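Local coordinates for alternansucrase (Leuconostoc mesenteroides, PDB 6HVG), which belongs to glycoside hydrolase family 70, combining a TIM-barrel domain with choline-binding-type repeats in one long chain, at residues A[530-538]-A[1245-1253]; A[575-584]-A[1157-1165]. One frame throughout, in Å; residues are numbered along the deposited sequence.

Interaction 1 of 2, residues A[530-538]-A[1245-1253]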
loop_
_atom_site.group_PDB
_atom_site.type_symbol
_atom_site.label_atom_id
_atom_site.label_comp_id
_atom_site.label_asym_id
_atom_site.label_seq_id
_atom_site.Cartn_x
_atom_site.Cartn_y
_atom_site.Cartn_z
ATOM N N LEU A 530 -2.129 0.142 -2.086
ATOM C CA LEU A 530 -2.404 -1.039 -2.885
ATOM C C LEU A 530 -2.887 -0.694 -4.283
ATOM O O LEU A 530 -2.369 -1.226 -5.260
ATOM C CB LEU A 530 -3.421 -1.931 -2.186
ATOM C CG LEU A 530 -3.110 -2.415 -0.770
ATOM C CD1 LEU A 530 -4.197 -3.381 -0.337
ATOM C CD2 LEU A 530 -1.767 -3.114 -0.701
ATOM N N GLN A 531 -3.873 0.202 -4.373
ATOM C CA GLN A 531 -4.494 0.538 -5.654
ATOM C C GLN A 531 -4.592 2.019 -6.041
ATOM O O GLN A 531 -5.124 2.345 -7.109
ATOM C CB GLN A 531 -5.874 -0.099 -5.691
ATOM C CG GLN A 531 -5.830 -1.575 -6.013
ATOM C CD GLN A 531 -7.200 -2.158 -6.117
ATOM O OE1 GLN A 531 -8.023 -1.954 -5.245
ATOM N NE2 GLN A 531 -7.455 -2.883 -7.188
ATOM N N GLY A 532 -4.094 2.910 -5.197
ATOM C CA GLY A 532 -3.992 4.300 -5.568
ATOM C C GLY A 532 -5.051 5.250 -5.039
ATOM O O GLY A 532 -4.949 6.447 -5.271
ATOM N N GLY A 533 -6.062 4.739 -4.334
ATOM C CA GLY A 533 -7.038 5.620 -3.668
ATOM C C GLY A 533 -8.470 5.130 -3.758
ATOM O O GLY A 533 -8.796 4.317 -4.604
ATOM N N PHE A 534 -9.333 5.643 -2.893
ATOM C CA PHE A 534 -10.705 5.166 -2.808
ATOM C C PHE A 534 -11.750 6.249 -2.993
ATOM O O PHE A 534 -11.519 7.415 -2.640
ATOM C CB PHE A 534 -10.965 4.557 -1.440
ATOM C CG PHE A 534 -9.998 3.498 -1.053
ATOM C CD1 PHE A 534 -10.027 2.253 -1.656
ATOM C CD2 PHE A 534 -9.074 3.738 -0.077
ATOM C CE1 PHE A 534 -9.130 1.275 -1.304
ATOM C CE2 PHE A 534 -8.185 2.754 0.295
ATOM C CZ PHE A 534 -8.221 1.521 -0.315
ATOM N N LEU A 535 -12.920 5.808 -3.465
ATOM C CA LEU A 535 -14.116 6.614 -3.577
ATOM C C LEU A 535 -15.211 6.015 -2.708
ATOM O O LEU A 535 -15.482 4.833 -2.800
ATOM C CB LEU A 535 -14.618 6.606 -5.005
ATOM C CG LEU A 535 -13.698 7.225 -6.052
ATOM C CD1 LEU A 535 -14.307 7.066 -7.441
ATOM C CD2 LEU A 535 -13.463 8.677 -5.727
ATOM N N ALA A 536 -15.828 6.825 -1.847
ATOM C CA ALA A 536 -16.956 6.358 -1.059
ATOM C C ALA A 536 -18.252 6.764 -1.761
ATOM O O ALA A 536 -18.435 7.925 -2.095
ATOM C CB ALA A 536 -16.910 6.938 0.332
ATOM N N TYR A 537 -19.150 5.809 -1.974
ATOM C CA TYR A 537 -20.426 6.095 -2.584
ATOM C C TYR A 537 -21.359 6.766 -1.584
ATOM O O TYR A 537 -21.314 6.480 -0.385
ATOM C CB TYR A 537 -21.097 4.827 -3.114
ATOM C CG TYR A 537 -20.317 4.048 -4.152
ATOM C CD1 TYR A 537 -19.349 4.631 -4.926
ATOM C CD2 TYR A 537 -20.575 2.696 -4.360
ATOM C CE1 TYR A 537 -18.618 3.886 -5.854
ATOM C CE2 TYR A 537 -19.875 1.964 -5.305
ATOM C CZ TYR A 537 -18.896 2.571 -6.043
ATOM O OH TYR A 537 -18.193 1.853 -6.952
ATOM N N GLN A 538 -22.234 7.641 -2.096
ATOM C CA GLN A 538 -23.147 8.414 -1.246
ATOM C C GLN A 538 -24.611 8.102 -1.511
ATOM O O GLN A 538 -24.974 7.650 -2.592
ATOM C CB GLN A 538 -22.889 9.899 -1.433
ATOM C CG GLN A 538 -21.426 10.297 -1.327
ATOM C CD GLN A 538 -20.831 10.061 0.047
ATOM O OE1 GLN A 538 -21.429 10.375 1.065
ATOM N NE2 GLN A 538 -19.644 9.482 0.074
ATOM N N ALA A 1245 -24.415 -1.332 -7.015
ATOM C CA ALA A 1245 -23.771 -0.293 -6.219
ATOM C C ALA A 1245 -24.434 -0.069 -4.873
ATOM O O ALA A 1245 -23.764 0.269 -3.907
ATOM C CB ALA A 1245 -23.740 1.021 -6.993
ATOM N N LYS A 1246 -25.747 -0.250 -4.794
ATOM C CA LYS A 1246 -26.452 0.014 -3.546
ATOM C C LYS A 1246 -25.974 -0.861 -2.384
ATOM O O LYS A 1246 -26.168 -0.512 -1.227
ATOM C CB LYS A 1246 -27.974 -0.082 -3.736
ATOM C CG LYS A 1246 -28.524 -1.445 -4.153
ATOM C CD LYS A 1246 -30.040 -1.390 -4.205
ATOM C CE LYS A 1246 -30.629 -2.607 -4.876
ATOM N NZ LYS A 1246 -32.095 -2.440 -5.066
ATOM N N TYR A 1247 -25.347 -1.995 -2.694
ATOM C CA TYR A 1247 -24.791 -2.874 -1.681
ATOM C C TYR A 1247 -23.296 -2.654 -1.440
ATOM O O TYR A 1247 -22.663 -3.406 -0.695
ATOM C CB TYR A 1247 -25.069 -4.327 -2.066
ATOM C CG TYR A 1247 -26.543 -4.686 -2.120
ATOM C CD1 TYR A 1247 -27.387 -4.401 -1.050
ATOM C CD2 TYR A 1247 -27.088 -5.335 -3.220
ATOM C CE1 TYR A 1247 -28.727 -4.732 -1.085
ATOM C CE2 TYR A 1247 -28.438 -5.667 -3.263
ATOM C CZ TYR A 1247 -29.253 -5.358 -2.187
ATOM O OH TYR A 1247 -30.596 -5.670 -2.187
ATOM N N MET A 1248 -22.749 -1.584 -1.993
ATOM C CA MET A 1248 -21.312 -1.318 -1.909
ATOM C C MET A 1248 -21.027 -0.022 -1.166
ATOM O O MET A 1248 -21.786 0.928 -1.258
ATOM C CB MET A 1248 -20.707 -1.212 -3.321
ATOM C CG MET A 1248 -20.890 -2.447 -4.193
ATOM S SD MET A 1248 -19.857 -3.822 -3.703
ATOM C CE MET A 1248 -20.606 -5.130 -4.636
ATOM N N ASN A 1249 -19.906 0.013 -0.454
ATOM C CA ASN A 1249 -19.412 1.226 0.167
ATOM C C ASN A 1249 -18.637 2.076 -0.810
ATOM O O ASN A 1249 -18.647 3.303 -0.717
ATOM C CB ASN A 1249 -18.501 0.889 1.338
ATOM C CG ASN A 1249 -19.253 0.295 2.515
ATOM O OD1 ASN A 1249 -20.437 0.553 2.705
ATOM N ND2 ASN A 1249 -18.563 -0.525 3.302
ATOM N N GLY A 1250 -17.954 1.445 -1.748
ATOM C CA GLY A 1250 -17.181 2.206 -2.709
ATOM C C GLY A 1250 -16.297 1.357 -3.577
ATOM O O GLY A 1250 -16.573 0.171 -3.786
ATOM N N THR A 1251 -15.257 1.983 -4.115
ATOM C CA THR A 1251 -14.363 1.349 -5.065
ATOM C C THR A 1251 -12.991 2.010 -4.987
ATOM O O THR A 1251 -12.855 3.125 -4.517
ATOM C CB THR A 1251 -14.886 1.471 -6.516
ATOM O OG1 THR A 1251 -13.903 0.955 -7.423
ATOM C CG2 THR A 1251 -15.156 2.912 -6.885
ATOM N N ASN A 1252 -11.975 1.297 -5.449
ATOM C CA ASN A 1252 -10.713 1.923 -5.749
ATOM C C ASN A 1252 -10.931 2.821 -6.969
ATOM O O ASN A 1252 -11.781 2.535 -7.811
ATOM C CB ASN A 1252 -9.634 0.876 -6.040
ATOM C CG ASN A 1252 -9.987 -0.006 -7.215
ATOM O OD1 ASN A 1252 -11.053 -0.631 -7.239
ATOM N ND2 ASN A 1252 -9.103 -0.067 -8.194
ATOM N N ILE A 1253 -10.185 3.917 -7.052
ATOM C CA ILE A 1253 -10.343 4.857 -8.141
ATOM C C ILE A 1253 -10.147 4.168 -9.494
ATOM O O ILE A 1253 -9.222 3.383 -9.660
ATOM C CB ILE A 1253 -9.397 6.067 -8.017
ATOM C CG1 ILE A 1253 -7.935 5.647 -7.995
ATOM C CG2 ILE A 1253 -9.746 6.889 -6.804
ATOM C CD1 ILE A 1253 -6.967 6.804 -7.900
HETATM O O HOH W 1 -7.077 1.699 -8.617
HETATM O O HOH W 2 -19.692 5.038 1.596
#

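Interaction 2 of 2, residues A[575-584]-A[1157-1165]. With CA (calcium ion), chain C.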
loop_
_atom_site.group_PDB
_atom_site.type_symbol
_atom_site.label_atom_id
_atom_site.label_comp_id
_atom_site.label_asym_id
_atom_site.label_seq_id
_atom_site.Cartn_x
_atom_site.Cartn_y
_atom_site.Cartn_z
ATOM N N GLU A 575 -12.171 0.834 6.381
ATOM C CA GLU A 575 -13.196 0.074 5.698
ATOM C C GLU A 575 -12.783 -0.273 4.292
ATOM O O GLU A 575 -13.180 -1.317 3.758
ATOM C CB GLU A 575 -14.492 0.883 5.659
ATOM C CG GLU A 575 -15.721 0.164 5.077
ATOM C CD GLU A 575 -16.133 -1.091 5.822
ATOM O OE1 GLU A 575 -16.686 -0.969 6.951
ATOM O OE2 GLU A 575 -15.905 -2.192 5.250
ATOM N N PHE A 576 -11.971 0.583 3.691
ATOM C CA PHE A 576 -11.586 0.384 2.296
ATOM C C PHE A 576 -10.236 -0.252 2.206
ATOM O O PHE A 576 -9.301 0.217 2.827
ATOM C CB PHE A 576 -11.582 1.714 1.558
ATOM C CG PHE A 576 -12.929 2.351 1.493
ATOM C CD1 PHE A 576 -13.804 2.033 0.490
ATOM C CD2 PHE A 576 -13.328 3.209 2.478
ATOM C CE1 PHE A 576 -15.068 2.594 0.446
ATOM C CE2 PHE A 576 -14.569 3.782 2.446
ATOM C CZ PHE A 576 -15.448 3.472 1.429
ATOM N N LEU A 577 -10.168 -1.336 1.443
ATOM C CA LEU A 577 -8.977 -2.132 1.334
ATOM C C LEU A 577 -8.676 -2.342 -0.124
ATOM O O LEU A 577 -7.689 -1.810 -0.638
ATOM C CB LEU A 577 -9.179 -3.469 2.081
ATOM C CG LEU A 577 -8.092 -4.552 1.985
ATOM C CD1 LEU A 577 -6.755 -4.055 2.513
ATOM C CD2 LEU A 577 -8.565 -5.751 2.781
ATOM N N LEU A 578 -9.515 -3.117 -0.806
ATOM C CA LEU A 578 -9.277 -3.452 -2.219
ATOM C C LEU A 578 -10.573 -3.518 -2.962
ATOM O O LEU A 578 -11.616 -3.874 -2.401
ATOM C CB LEU A 578 -8.560 -4.807 -2.358
ATOM C CG LEU A 578 -7.071 -4.853 -1.981
ATOM C CD1 LEU A 578 -6.615 -6.254 -1.601
ATOM C CD2 LEU A 578 -6.203 -4.368 -3.129
ATOM N N ALA A 579 -10.492 -3.201 -4.245
ATOM C CA ALA A 579 -11.562 -3.421 -5.212
ATOM C C ALA A 579 -12.871 -2.779 -4.797
ATOM O O ALA A 579 -12.877 -1.616 -4.351
ATOM C CB ALA A 579 -11.738 -4.907 -5.516
ATOM N N ASN A 580 -13.985 -3.486 -4.995
ATOM C CA ASN A 580 -15.280 -2.964 -4.629
ATOM C C ASN A 580 -15.585 -3.362 -3.223
ATOM O O ASN A 580 -15.751 -4.534 -2.951
ATOM C CB ASN A 580 -16.358 -3.528 -5.529
ATOM C CG ASN A 580 -16.232 -3.048 -6.950
ATOM O OD1 ASN A 580 -16.655 -1.930 -7.286
ATOM N ND2 ASN A 580 -15.665 -3.869 -7.782
ATOM N N ASP A 581 -15.661 -2.396 -2.318
ATOM C CA ASP A 581 -15.859 -2.697 -0.903
ATOM C C ASP A 581 -17.353 -2.941 -0.644
ATOM O O ASP A 581 -18.178 -2.083 -0.878
ATOM C CB ASP A 581 -15.303 -1.561 -0.042
ATOM C CG ASP A 581 -15.383 -1.836 1.398
ATOM O OD1 ASP A 581 -14.523 -2.563 1.939
ATOM O OD2 ASP A 581 -16.304 -1.266 2.027
ATOM N N ILE A 582 -17.670 -4.137 -0.175
ATOM C CA ILE A 582 -19.026 -4.549 0.139
ATOM C C ILE A 582 -19.532 -3.892 1.438
ATOM O O ILE A 582 -18.815 -3.821 2.431
ATOM C CB ILE A 582 -19.095 -6.089 0.245
ATOM C CG1 ILE A 582 -18.874 -6.688 -1.149
ATOM C CG2 ILE A 582 -20.424 -6.546 0.845
ATOM C CD1 ILE A 582 -18.584 -8.173 -1.145
ATOM N N ASP A 583 -20.772 -3.405 1.403
ATOM C CA ASP A 583 -21.401 -2.784 2.564
ATOM C C ASP A 583 -21.946 -3.853 3.514
ATOM O O ASP A 583 -23.141 -4.189 3.484
ATOM C CB ASP A 583 -22.511 -1.849 2.111
ATOM C CG ASP A 583 -23.229 -1.166 3.262
ATOM O OD1 ASP A 583 -22.703 -1.160 4.403
ATOM O OD2 ASP A 583 -24.342 -0.639 3.001
ATOM N N ASN A 584 -21.060 -4.377 4.360
ATOM C CA ASN A 584 -21.448 -5.347 5.391
ATOM C C ASN A 584 -22.210 -4.754 6.598
ATOM O O ASN A 584 -22.593 -5.488 7.490
ATOM C CB ASN A 584 -20.223 -6.130 5.866
ATOM C CG ASN A 584 -19.557 -6.918 4.738
ATOM O OD1 ASN A 584 -20.208 -7.653 4.003
ATOM N ND2 ASN A 584 -18.252 -6.757 4.596
ATOM N N VAL A 1157 -14.383 -14.572 2.755
ATOM C CA VAL A 1157 -13.850 -13.303 2.255
ATOM C C VAL A 1157 -14.959 -12.299 1.973
ATOM O O VAL A 1157 -15.240 -11.999 0.842
ATOM C CB VAL A 1157 -13.000 -13.552 0.987
ATOM C CG1 VAL A 1157 -12.358 -12.262 0.504
ATOM C CG2 VAL A 1157 -11.924 -14.578 1.288
ATOM N N PRO A 1158 -15.575 -11.752 3.014
ATOM C CA PRO A 1158 -16.713 -10.858 2.839
ATOM C C PRO A 1158 -16.417 -9.392 2.490
ATOM O O PRO A 1158 -17.356 -8.670 2.140
ATOM C CB PRO A 1158 -17.401 -10.934 4.207
ATOM C CG PRO A 1158 -16.292 -11.154 5.154
ATOM C CD PRO A 1158 -15.338 -12.052 4.435
ATOM N N ASP A 1159 -15.162 -8.942 2.583
ATOM C CA ASP A 1159 -14.850 -7.519 2.409
ATOM C C ASP A 1159 -15.050 -6.991 0.983
ATOM O O ASP A 1159 -15.505 -5.861 0.810
ATOM C CB ASP A 1159 -13.436 -7.194 2.863
ATOM C CG ASP A 1159 -13.088 -5.708 2.690
ATOM O OD1 ASP A 1159 -13.699 -4.844 3.334
ATOM O OD2 ASP A 1159 -12.208 -5.398 1.861
ATOM N N GLN A 1160 -14.698 -7.765 -0.042
ATOM C CA GLN A 1160 -14.743 -7.231 -1.405
ATOM C C GLN A 1160 -15.005 -8.248 -2.501
ATOM O O GLN A 1160 -14.994 -9.453 -2.271
ATOM C CB GLN A 1160 -13.453 -6.429 -1.729
ATOM C CG GLN A 1160 -12.214 -7.247 -2.059
ATOM C CD GLN A 1160 -11.610 -7.960 -0.860
ATOM O OE1 GLN A 1160 -11.478 -7.364 0.218
ATOM N NE2 GLN A 1160 -11.214 -9.223 -1.039
ATOM N N ILE A 1161 -15.209 -7.727 -3.707
ATOM C CA ILE A 1161 -15.413 -8.525 -4.897
ATOM C C ILE A 1161 -14.830 -7.727 -6.070
ATOM O O ILE A 1161 -14.856 -6.504 -6.040
ATOM C CB ILE A 1161 -16.915 -8.848 -5.052
ATOM C CG1 ILE A 1161 -17.162 -9.847 -6.183
ATOM C CG2 ILE A 1161 -17.733 -7.585 -5.255
ATOM C CD1 ILE A 1161 -18.565 -10.408 -6.169
ATOM N N TYR A 1162 -14.280 -8.408 -7.073
ATOM C CA TYR A 1162 -13.581 -7.740 -8.183
ATOM C C TYR A 1162 -14.321 -7.794 -9.508
ATOM O O TYR A 1162 -15.184 -8.622 -9.712
ATOM C CB TYR A 1162 -12.221 -8.391 -8.431
ATOM C CG TYR A 1162 -11.113 -8.083 -7.441
ATOM C CD1 TYR A 1162 -11.188 -8.496 -6.116
ATOM C CD2 TYR A 1162 -9.945 -7.450 -7.864
ATOM C CE1 TYR A 1162 -10.139 -8.277 -5.239
ATOM C CE2 TYR A 1162 -8.902 -7.208 -6.989
ATOM C CZ TYR A 1162 -8.997 -7.631 -5.682
ATOM O OH TYR A 1162 -7.924 -7.421 -4.840
ATOM N N ALA A 1163 -13.935 -6.909 -10.417
ATOM C CA ALA A 1163 -14.288 -7.002 -11.828
ATOM C C ALA A 1163 -15.750 -7.361 -12.100
ATOM O O ALA A 1163 -16.050 -8.433 -12.662
ATOM C CB ALA A 1163 -13.367 -7.986 -12.504
ATOM N N LEU A 1164 -16.649 -6.457 -11.707
ATOM C CA LEU A 1164 -18.077 -6.580 -11.997
ATOM C C LEU A 1164 -18.348 -5.939 -13.373
ATOM O O LEU A 1164 -17.932 -4.819 -13.606
ATOM C CB LEU A 1164 -18.877 -5.880 -10.908
ATOM C CG LEU A 1164 -18.602 -6.422 -9.499
ATOM C CD1 LEU A 1164 -18.952 -5.410 -8.431
ATOM C CD2 LEU A 1164 -19.349 -7.712 -9.232
ATOM N N PRO A 1165 -19.028 -6.657 -14.291
ATOM C CA PRO A 1165 -19.065 -6.225 -15.692
ATOM C C PRO A 1165 -20.053 -5.098 -16.046
ATOM O O PRO A 1165 -19.944 -4.527 -17.128
ATOM C CB PRO A 1165 -19.472 -7.497 -16.432
ATOM C CG PRO A 1165 -20.316 -8.232 -15.450
ATOM C CD PRO A 1165 -19.674 -7.974 -14.114
HETATM CA CA CA C . -14.645 -2.932 3.793
HETATM O O HOH W 3 -16.344 -4.523 3.344
#

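Interaction 1 of 2, residues A[530-538]-A[1245-1253]
Strand 534-537 pairs antiparallel with strand 1248-1252, setting F534 opposite N1252 and A536 opposite G1250, inside a buried antiparallel sheet consistent with domain B beside the barrel of family 70 enzymes. Both strands are internal: 1166-1175 flanks the first and 580-582 the second, so segments some 700 residues apart in sequence become neighbours. L535 and T1251 form the hydrogen-bonded pair, with L535 N giving a nearly straight bond to T1251 O (2.9 Å) and T1251 N returning one to L535 O. Beyond them, Y537 N binds N1249 O (2.8 Å) and I1253 N binds G533 O.

Y537 makes a broad contact, much of it through its ring. Its CG stands beside its own backbone N (chi1 -59°), which brings the ring over the partner strand. G1250, having no side chain, lets the ring settle on its backbone: CA lies 3.6 Å from the ring centroid and only 4° off the normal, a CH-pi contact. Y537 CE2 also meets M1248 CB at 3.8 Å, where the two side chains run alongside one another. Toward the start of strand 534-537, L535 CG touches I1253 CG2 at 4.0 Å, a branched apolar pair crossing at about a right angle.

Where helix 528-531 gives way to the strand, G532 and G533 both have positive phi, a backbone shape suited to glycine. Q531, just before them, lays its amide against that of N1252, the planes 8° apart and stacked, with Q531 CD 3.5 Å from N1252 ND2. The Q531 amide is anchored elsewhere, through NE2 to M1099 O and OE1 to A579 N, which fixes its rotation. A water bridges the segments, donating to Q531 O and I1253 O and accepting from N1252 ND2 at 2.7 Å.

Interaction 2 of 2, residues A[575-584]-A[1157-1165]
D581 and D1159 meet at a calcium ion, as neighbouring ligands that each turn OD1 to the metal, with their carboxylate planes 62° apart. D1159 OD1 is 2.2 Å from the calcium. E575 contributes twice: its chain bends at chi2 (60°), so that OE2 binds alongside the residue's own backbone O, which is 2.2 Å from the calcium. A water at 2.4 Å from the calcium and the backbone O of N625 complete six ligand atoms. Three aspartate and glutamate side chains suit a hard, oxygen-seeking cation, whose charge would be expected to offset their mutual repulsion. The same water donates to I582 O and D1159 O, tying the metal shell to the backbone of both segments.

Those backbones pair as short antiparallel strands, 580-582 with 1160-1161, the latter being the outermost strand of the sheet that is probably domain B; strand 1151-1156 of the parallel barrel leads directly into the second segment, so the metal lies where barrel and sheet join. The N580 and I1161 bonds are weak, whereas I582 N to D1159 O is firmer at 2.9 Å. N580 reinforces the pairing with ND2, which donates to I1161 O (3.3 Å) in its own amide plane. N584 ND2 reaches P1158 O at 3.2 Å from above the carbonyl plane, while its OD1 accepts from Q593.

Apolar contacts fill in around the strands. A579 CB sits over one face of the Y1162 ring, 3.6 Å from the centroid and 6° off the normal, a methyl small enough for close CH-pi contact. On the other side of the pairing, I582 CD1 packs against I1161 CG2 at 4.2 Å.

Both contacts are buried and belong to one antiparallel sheet, in which strands 580-582 and 1248-1252 are neighbours. Interaction 1 joins two interior strands, and its chemistry is accordingly regular backbone pairing with glycine, aromatic and apolar packing. Interaction 2 includes the outermost strand, 1160-1161, where pairing is brief and weaker, and much of the polar chemistry converges on calcium. The two meet directly: N1249 ND2 of interaction 1 probably donates to D581 OD2, steadying a first-shell carboxylate from the second shell, and D583 N probably bonds to Y1247 O. Along the chain, interaction 2 is nested within the loop that interaction 1 closes.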